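Local coordinates for protein 3-deoxy-D-manno-octulosonate 8-phosphate phosphatase KdsC (Haemophilus influenzae Rd, PDB 1K1E) that hydrolyses 3-deoxy-D-manno-octulosonate 8-phosphate to KDO and inorganic phosphate, a magnesium-dependent step of lipopolysaccharide biosynthesis, at residues 112-126 and 130-143. Numbering follows the deposited sequence.
With HG (mercury (II) ion), chain N.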
ATOM      1  N   LEU A 112       4.249  18.299 -17.400  1.00 10.78           N
ATOM      2  CA  LEU A 112       4.153  19.741 -17.544  1.00 14.02           C
ATOM      3  C   LEU A 112       3.800  20.173 -19.006  1.00 15.24           C
ATOM      4  O   LEU A 112       2.949  21.056 -19.191  1.00 17.28           O
ATOM      5  CB  LEU A 112       5.464  20.395 -17.058  1.00 13.99           C
ATOM      6  CG  LEU A 112       5.566  20.291 -15.516  1.00 12.23           C
ATOM      7  CD1 LEU A 112       6.952  20.885 -15.088  1.00 17.35           C
ATOM      8  CD2 LEU A 112       4.456  21.064 -14.840  1.00 14.35           C
ATOM      9  N   PRO A 113       4.443  19.583 -20.032  1.00 13.90           N
ATOM     10  CA  PRO A 113       4.103  19.998 -21.402  1.00 19.57           C
ATOM     11  C   PRO A 113       2.677  19.532 -21.759  1.00 17.61           C
ATOM     12  O   PRO A 113       2.010  20.165 -22.575  1.00 17.56           O
ATOM     13  CB  PRO A 113       5.154  19.296 -22.278  1.00 20.84           C
ATOM     14  CG  PRO A 113       6.292  19.005 -21.323  1.00 24.56           C
ATOM     15  CD  PRO A 113       5.570  18.642 -20.017  1.00 18.44           C
ATOM     16  N   ALA A 114       2.222  18.455 -21.123  1.00 11.96           N
ATOM     17  CA  ALA A 114       0.883  17.934 -21.323  1.00 10.57           C
ATOM     18  C   ALA A 114      -0.202  18.845 -20.773  1.00 20.86           C
ATOM     19  O   ALA A 114      -1.260  19.031 -21.409  1.00 23.07           O
ATOM     20  CB  ALA A 114       0.746  16.507 -20.713  1.00 15.52           C
ATOM     21  N   PHE A 115       0.064  19.442 -19.613  1.00 14.31           N
ATOM     22  CA  PHE A 115      -0.889  20.364 -19.027  1.00 10.44           C
ATOM     23  C   PHE A 115      -1.047  21.548 -19.971  1.00 15.21           C
ATOM     24  O   PHE A 115      -2.143  22.008 -20.189  1.00 13.93           O
ATOM     25  CB  PHE A 115      -0.378  20.922 -17.674  1.00 13.69           C
ATOM     26  CG  PHE A 115      -0.135  19.865 -16.621  1.00 17.37           C
ATOM     27  CD1 PHE A 115       0.877  20.031 -15.653  1.00 10.56           C
ATOM     28  CD2 PHE A 115      -0.931  18.736 -16.545  1.00 14.65           C
ATOM     29  CE1 PHE A 115       1.087  19.085 -14.629  1.00 12.52           C
ATOM     30  CE2 PHE A 115      -0.728  17.799 -15.527  1.00 15.64           C
ATOM     31  CZ  PHE A 115       0.288  17.974 -14.567  1.00 13.12           C
ATOM     32  N   ALA A 116       0.094  22.022 -20.496  1.00 18.44           N
ATOM     33  CA  ALA A 116       0.149  23.192 -21.375  1.00 20.58           C
ATOM     34  C   ALA A 116      -0.569  22.951 -22.703  1.00 15.43           C
ATOM     35  O   ALA A 116      -1.211  23.832 -23.238  1.00 20.78           O
ATOM     36  CB  ALA A 116       1.594  23.581 -21.627  1.00 21.72           C
ATOM     37  N   ALA A 117      -0.472  21.743 -23.214  1.00 16.71           N
ATOM     38  CA  ALA A 117      -1.116  21.432 -24.479  1.00 13.70           C
ATOM     39  C   ALA A 117      -2.628  21.261 -24.300  1.00 19.83           C
ATOM     40  O   ALA A 117      -3.395  21.591 -25.247  1.00 19.16           O
ATOM     41  CB  ALA A 117      -0.537  20.235 -25.029  1.00 14.75           C
ATOM     42  N   CYS A 118      -3.085  20.797 -23.117  1.00 16.25           N
ATOM     43  CA  CYS A 118      -4.556  20.643 -22.906  1.00 15.25           C
ATOM     44  C   CYS A 118      -5.235  21.933 -22.439  1.00 17.08           C
ATOM     45  O   CYS A 118      -4.601  22.818 -21.911  1.00 22.51           O
ATOM     46  CB  CYS A 118      -4.874  19.555 -21.879  1.00 15.26           C
ATOM     47  SG  CYS A 118      -4.903  17.858 -22.495  1.00 19.32           S
ATOM     48  N   GLY A 119      -6.543  21.993 -22.617  1.00 13.79           N
ATOM     49  CA  GLY A 119      -7.303  23.154 -22.210  1.00 19.92           C
ATOM     50  C   GLY A 119      -7.514  23.213 -20.706  1.00 22.55           C
ATOM     51  O   GLY A 119      -7.566  24.287 -20.154  1.00 16.87           O
ATOM     52  N   THR A 120      -7.611  22.060 -20.056  1.00 14.20           N
ATOM     53  CA  THR A 120      -7.843  21.978 -18.606  1.00 13.41           C
ATOM     54  C   THR A 120      -6.867  20.940 -18.076  1.00 19.73           C
ATOM     55  O   THR A 120      -6.595  19.951 -18.766  1.00 21.67           O
ATOM     56  CB  THR A 120      -9.289  21.459 -18.340  1.00 19.83           C
ATOM     57  OG1 THR A 120     -10.223  22.396 -18.904  1.00 26.30           O
ATOM     58  CG2 THR A 120      -9.571  21.275 -16.873  1.00 21.02           C
ATOM     59  N   SER A 121      -6.346  21.151 -16.875  1.00 14.90           N
ATOM     60  CA  SER A 121      -5.391  20.196 -16.319  1.00 13.61           C
ATOM     61  C   SER A 121      -5.641  20.009 -14.824  1.00 16.22           C
ATOM     62  O   SER A 121      -5.989  20.949 -14.118  1.00 19.45           O
ATOM     63  CB  SER A 121      -3.969  20.728 -16.527  1.00 14.87           C
ATOM     64  OG  SER A 121      -3.876  22.056 -16.027  1.00 15.75           O
ATOM     65  N   PHE A 122      -5.361  18.793 -14.365  1.00 14.91           N
ATOM     66  CA  PHE A 122      -5.521  18.363 -12.996  1.00 13.82           C
ATOM     67  C   PHE A 122      -4.268  17.692 -12.495  1.00 15.61           C
ATOM     68  O   PHE A 122      -3.612  16.969 -13.243  1.00 11.27           O
ATOM     69  CB  PHE A 122      -6.593  17.289 -12.917  1.00 10.51           C
ATOM     70  CG  PHE A 122      -7.990  17.794 -13.256  1.00  9.62           C
ATOM     71  CD1 PHE A 122      -8.393  17.895 -14.587  1.00 18.04           C
ATOM     72  CD2 PHE A 122      -8.894  18.118 -12.263  1.00 20.89           C
ATOM     73  CE1 PHE A 122      -9.657  18.306 -14.920  1.00 18.30           C
ATOM     74  CE2 PHE A 122     -10.214  18.538 -12.599  1.00 23.15           C
ATOM     75  CZ  PHE A 122     -10.585  18.632 -13.940  1.00 21.28           C
ATOM     76  N   ALA A 123      -3.954  17.918 -11.220  1.00 11.71           N
ATOM     77  CA  ALA A 123      -2.799  17.231 -10.637  1.00 13.77           C
ATOM     78  C   ALA A 123      -3.326  16.440  -9.478  1.00 14.19           C
ATOM     79  O   ALA A 123      -4.226  16.918  -8.761  1.00 11.63           O
ATOM     80  CB  ALA A 123      -1.730  18.270 -10.140  1.00 11.80           C
ATOM     81  N   VAL A 124      -2.786  15.238  -9.296  1.00 12.65           N
ATOM     82  CA  VAL A 124      -3.121  14.395  -8.138  1.00 14.13           C
ATOM     83  C   VAL A 124      -2.568  15.046  -6.881  1.00 11.42           C
ATOM     84  O   VAL A 124      -1.620  15.858  -6.936  1.00 11.31           O
ATOM     85  CB  VAL A 124      -2.561  12.940  -8.287  1.00 14.75           C
ATOM     86  CG1 VAL A 124      -3.232  12.275  -9.480  1.00 12.77           C
ATOM     87  CG2 VAL A 124      -1.023  12.953  -8.486  1.00 16.18           C
ATOM     88  N   ALA A 125      -3.177  14.708  -5.757  1.00 12.83           N
ATOM     89  CA  ALA A 125      -2.786  15.340  -4.474  1.00 13.68           C
ATOM     90  C   ALA A 125      -1.340  15.221  -4.029  1.00 16.26           C
ATOM     91  O   ALA A 125      -0.865  16.030  -3.223  1.00 15.82           O
ATOM     92  CB  ALA A 125      -3.680  14.821  -3.386  1.00 12.67           C
ATOM     93  N   ASP A 126      -0.668  14.167  -4.433  1.00 11.04           N
ATOM     94  CA  ASP A 126       0.706  13.961  -3.973  1.00 14.13           C
ATOM     95  C   ASP A 126       1.709  14.377  -5.010  1.00 16.47           C
ATOM     96  O   ASP A 126       2.898  14.110  -4.872  1.00 16.10           O
ATOM     97  CB  ASP A 126       0.977  12.505  -3.532  1.00 13.96           C
ATOM     98  CG  ASP A 126       0.548  11.472  -4.572  1.00 19.70           C
ATOM     99  OD1 ASP A 126       1.165  10.412  -4.598  1.00 21.64           O
ATOM    100  OD2 ASP A 126      -0.400  11.666  -5.363  1.00 15.07           O
ATOM    101  N   TYR A 130       5.616  22.044  -7.864  1.00 14.83           N
ATOM    102  CA  TYR A 130       5.775  22.617  -9.181  1.00 10.38           C
ATOM    103  C   TYR A 130       4.810  22.084 -10.225  1.00 17.95           C
ATOM    104  O   TYR A 130       4.561  22.750 -11.220  1.00 15.52           O
ATOM    105  CB  TYR A 130       7.245  22.521  -9.658  1.00  8.45           C
ATOM    106  CG  TYR A 130       7.922  21.206  -9.376  1.00 13.61           C
ATOM    107  CD1 TYR A 130       7.812  20.147 -10.264  1.00 14.15           C
ATOM    108  CD2 TYR A 130       8.643  21.013  -8.210  1.00 11.56           C
ATOM    109  CE1 TYR A 130       8.410  18.935 -10.005  1.00 12.83           C
ATOM    110  CE2 TYR A 130       9.259  19.773  -7.947  1.00  8.31           C
ATOM    111  CZ  TYR A 130       9.135  18.761  -8.844  1.00 12.85           C
ATOM    112  OH  TYR A 130       9.755  17.579  -8.594  1.00 16.86           O
ATOM    113  N   VAL A 131       4.258  20.907  -9.980  1.00 17.36           N
ATOM    114  CA  VAL A 131       3.254  20.333 -10.869  1.00 10.60           C
ATOM    115  C   VAL A 131       1.888  20.920 -10.410  1.00 13.55           C
ATOM    116  O   VAL A 131       1.041  21.376 -11.217  1.00 16.17           O
ATOM    117  CB  VAL A 131       3.262  18.790 -10.692  1.00 11.12           C
ATOM    118  CG1 VAL A 131       1.931  18.214 -11.164  1.00 13.31           C
ATOM    119  CG2 VAL A 131       4.458  18.192 -11.465  1.00 12.54           C
ATOM    120  N   LYS A 132       1.682  20.969  -9.098  1.00 15.25           N
ATOM    121  CA  LYS A 132       0.425  21.511  -8.576  1.00 13.42           C
ATOM    122  C   LYS A 132       0.219  22.941  -9.001  1.00 15.20           C
ATOM    123  O   LYS A 132      -0.913  23.353  -9.322  1.00 13.00           O
ATOM    124  CB  LYS A 132       0.425  21.440  -7.034  1.00  9.23           C
ATOM    125  CG  LYS A 132       0.147  20.027  -6.576  1.00 14.39           C
ATOM    126  CD  LYS A 132       0.022  20.049  -5.024  1.00 19.28           C
ATOM    127  CE  LYS A 132      -0.490  18.781  -4.463  1.00 18.92           C
ATOM    128  NZ  LYS A 132      -0.548  18.844  -2.946  1.00 19.29           N
ATOM    129  N   ASN A 133       1.308  23.717  -9.009  1.00 12.95           N
ATOM    130  CA  ASN A 133       1.183  25.146  -9.380  1.00 14.52           C
ATOM    131  C   ASN A 133       0.856  25.342 -10.849  1.00 20.77           C
ATOM    132  O   ASN A 133       0.280  26.349 -11.270  1.00 18.30           O
ATOM    133  CB  ASN A 133       2.481  25.873  -9.084  1.00 15.60           C
ATOM    134  CG  ASN A 133       2.256  27.395  -8.912  1.00 16.77           C
ATOM    135  OD1 ASN A 133       2.940  28.231  -9.516  1.00 23.84           O
ATOM    136  ND2 ASN A 133       1.284  27.719  -8.162  1.00 12.00           N
ATOM    137  N   ALA A 134       1.193  24.334 -11.625  1.00 11.97           N
ATOM    138  CA  ALA A 134       0.981  24.417 -13.056  1.00 15.18           C
ATOM    139  C   ALA A 134      -0.408  24.049 -13.596  1.00 22.56           C
ATOM    140  O   ALA A 134      -0.769  24.421 -14.723  1.00 21.59           O
ATOM    141  CB  ALA A 134       2.075  23.541 -13.773  1.00 12.11           C
ATOM    142  N   VAL A 135      -1.187  23.308 -12.840  1.00 13.54           N
ATOM    143  CA  VAL A 135      -2.484  22.836 -13.374  1.00 15.18           C
ATOM    144  C   VAL A 135      -3.620  23.767 -12.982  1.00 21.65           C
ATOM    145  O   VAL A 135      -3.441  24.670 -12.151  1.00 15.41           O
ATOM    146  CB  VAL A 135      -2.837  21.484 -12.783  1.00 10.97           C
ATOM    147  CG1 VAL A 135      -1.761  20.431 -13.095  1.00 13.56           C
ATOM    148  CG2 VAL A 135      -2.974  21.646 -11.249  1.00 16.80           C
ATOM    149  N   ASP A 136      -4.794  23.533 -13.554  1.00 17.70           N
ATOM    150  CA  ASP A 136      -5.979  24.327 -13.254  1.00 18.41           C
ATOM    151  C   ASP A 136      -6.610  23.908 -11.950  1.00 18.55           C
ATOM    152  O   ASP A 136      -7.113  24.746 -11.191  1.00 17.29           O
ATOM    153  CB  ASP A 136      -6.997  24.191 -14.384  1.00 21.67           C
ATOM    154  CG  ASP A 136      -6.494  24.799 -15.669  1.00 20.66           C
ATOM    155  OD1 ASP A 136      -6.509  24.129 -16.750  1.00 23.49           O
ATOM    156  OD2 ASP A 136      -6.031  25.950 -15.584  1.00 25.92           O
ATOM    157  N   HIS A 137      -6.550  22.615 -11.664  1.00 11.05           N
ATOM    158  CA  HIS A 137      -7.203  22.124 -10.485  1.00 15.73           C
ATOM    159  C   HIS A 137      -6.380  21.072  -9.758  1.00 18.58           C
ATOM    160  O   HIS A 137      -6.015  20.042 -10.329  1.00 18.29           O
ATOM    161  CB  HIS A 137      -8.561  21.528 -10.914  1.00 22.50           C
ATOM    162  CG  HIS A 137      -9.305  22.335 -11.956  1.00 32.05           C
ATOM    163  ND1 HIS A 137     -10.053  23.457 -11.650  1.00 38.42           N
ATOM    164  CD2 HIS A 137      -9.495  22.117 -13.286  1.00 29.57           C
ATOM    165  CE1 HIS A 137     -10.677  23.888 -12.739  1.00 22.94           C
ATOM    166  NE2 HIS A 137     -10.358  23.090 -13.743  1.00 28.83           N
ATOM    167  N   VAL A 138      -6.096  21.304  -8.487  1.00 13.15           N
ATOM    168  CA  VAL A 138      -5.369  20.304  -7.725  1.00 11.41           C
ATOM    169  C   VAL A 138      -6.378  19.434  -7.028  1.00 17.98           C
ATOM    170  O   VAL A 138      -7.186  19.941  -6.257  1.00 14.23           O
ATOM    171  CB  VAL A 138      -4.424  20.972  -6.698  1.00 11.52           C
ATOM    172  CG1 VAL A 138      -3.733  19.879  -5.803  1.00 13.78           C
ATOM    173  CG2 VAL A 138      -3.354  21.776  -7.463  1.00 15.42           C
ATOM    174  N   LEU A 139      -6.355  18.120  -7.281  1.00 11.35           N
ATOM    175  CA  LEU A 139      -7.333  17.247  -6.657  1.00 12.98           C
ATOM    176  C   LEU A 139      -6.937  16.952  -5.206  1.00 12.78           C
ATOM    177  O   LEU A 139      -5.757  17.086  -4.846  1.00 14.30           O
ATOM    178  CB  LEU A 139      -7.363  15.920  -7.430  1.00 11.14           C
ATOM    179  CG  LEU A 139      -7.759  16.178  -8.907  1.00 12.64           C
ATOM    180  CD1 LEU A 139      -7.268  14.947  -9.729  1.00  9.68           C
ATOM    181  CD2 LEU A 139      -9.279  16.295  -8.985  1.00 17.84           C
ATOM    182  N   SER A 140      -7.914  16.494  -4.411  1.00 10.18           N
ATOM    183  CA  SER A 140      -7.649  16.163  -3.007  1.00 16.77           C
ATOM    184  C   SER A 140      -7.188  14.729  -2.803  1.00 17.79           C
ATOM    185  O   SER A 140      -6.668  14.409  -1.740  1.00 16.62           O
ATOM    186  CB  SER A 140      -8.908  16.451  -2.152  1.00 24.39           C
ATOM    187  OG  SER A 140      -9.947  15.480  -2.341  1.00 24.17           O
ATOM    188  N   THR A 141      -7.415  13.867  -3.803  1.00 14.03           N
ATOM    189  CA  THR A 141      -7.045  12.440  -3.707  1.00 10.82           C
ATOM    190  C   THR A 141      -5.665  12.087  -4.267  1.00 10.85           C
ATOM    191  O   THR A 141      -5.264  12.603  -5.307  1.00 15.04           O
ATOM    192  CB  THR A 141      -8.078  11.594  -4.414  1.00 14.14           C
ATOM    193  OG1 THR A 141      -9.384  11.963  -3.963  1.00 10.60           O
ATOM    194  CG2 THR A 141      -7.795  10.164  -4.120  1.00 12.07           C
ATOM    195  N   HIS A 142      -4.900  11.259  -3.545  1.00 15.07           N
ATOM    196  CA  HIS A 142      -3.582  10.854  -4.042  1.00 13.09           C
ATOM    197  C   HIS A 142      -3.655   9.997  -5.261  1.00 11.73           C
ATOM    198  O   HIS A 142      -4.645   9.270  -5.457  1.00 12.81           O
ATOM    199  CB  HIS A 142      -2.796  10.064  -3.015  1.00 18.20           C
ATOM    200  CG  HIS A 142      -2.299  10.902  -1.869  1.00 21.62           C
ATOM    201  ND1 HIS A 142      -1.252  10.518  -1.055  1.00 28.17           N
ATOM    202  CD2 HIS A 142      -2.711  12.101  -1.410  1.00 21.41           C
ATOM    203  CE1 HIS A 142      -1.044  11.449  -0.138  1.00 21.36           C
ATOM    204  NE2 HIS A 142      -1.921  12.423  -0.333  1.00 28.97           N
ATOM    205  N   GLY A 143      -2.598  10.042  -6.077  1.00  8.66           N
ATOM    206  CA  GLY A 143      -2.592   9.204  -7.240  1.00 10.69           C
ATOM    207  C   GLY A 143      -2.793   7.716  -6.868  1.00 17.81           C
ATOM    208  O   GLY A 143      -2.301   7.212  -5.838  1.00 15.71           O
TER
HETATM  209 HG    HG N 301      -2.804  17.252 -23.083  1.00 19.28          HG
HETATM  210  O   HOH W   1      -0.262   7.925  -4.065  1.00 19.57           O
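Strands 120-123 and 137-138 pair in parallel, F122 beside H137 and A123 beside V138, as the last beta-alpha-beta unit of the HAD-type parallel sheet; helix 129-132 makes the crossover and 137-138 is an edge strand of the sheet within the chain. H137 N donates to S121 O, A123 N to H137 O, and L139 N to A123 O, this last bond nearly straight (2.9 Å, 169°). Beyond the strands, A125 N still reaches T141 O. Where the pairing begins, S121 O also accepts D136 N, the donor standing above the S121 carbonyl plane, and the same N-H is shared with S121 OG (3.0 Å). The serine hydroxyl is brought there by a chi1 of 52°, between its own N and carbonyl carbon. D136 OD1 in turn accepts S121 N, on its anti side.

On the sheet face that carries A123, the methyl group of A123 packs against V135 and V131. V135 CG1 sits over the centre of the F115 ring in a CH-pi contact, 3.5 Å from the centroid, while V131 CG1 meets the ring at its edge; L112 CD2 rests on A134 CB (3.6 Å). Helix 112-117 thereby packs on the crossover helix and on the residues that follow it. A114 O, within helix 112-117, and C118 SG, just past its end, bind mercury together with C88 SG. On the other face, H137 CD2 lies over the rim of the F122 ring, whose plane is turned 36° from the imidazole, and L139 CD2 approaches F122 CD2, next to helix 147-158.

The extended K132 chain carries NZ to A125 O (2.8 Å). D126 CB lies over the H142 ring with its carboxylate stacked nearly parallel to the imidazole, and OD2 accepts G143 N on its syn side, while a water links OD1 to G143 O.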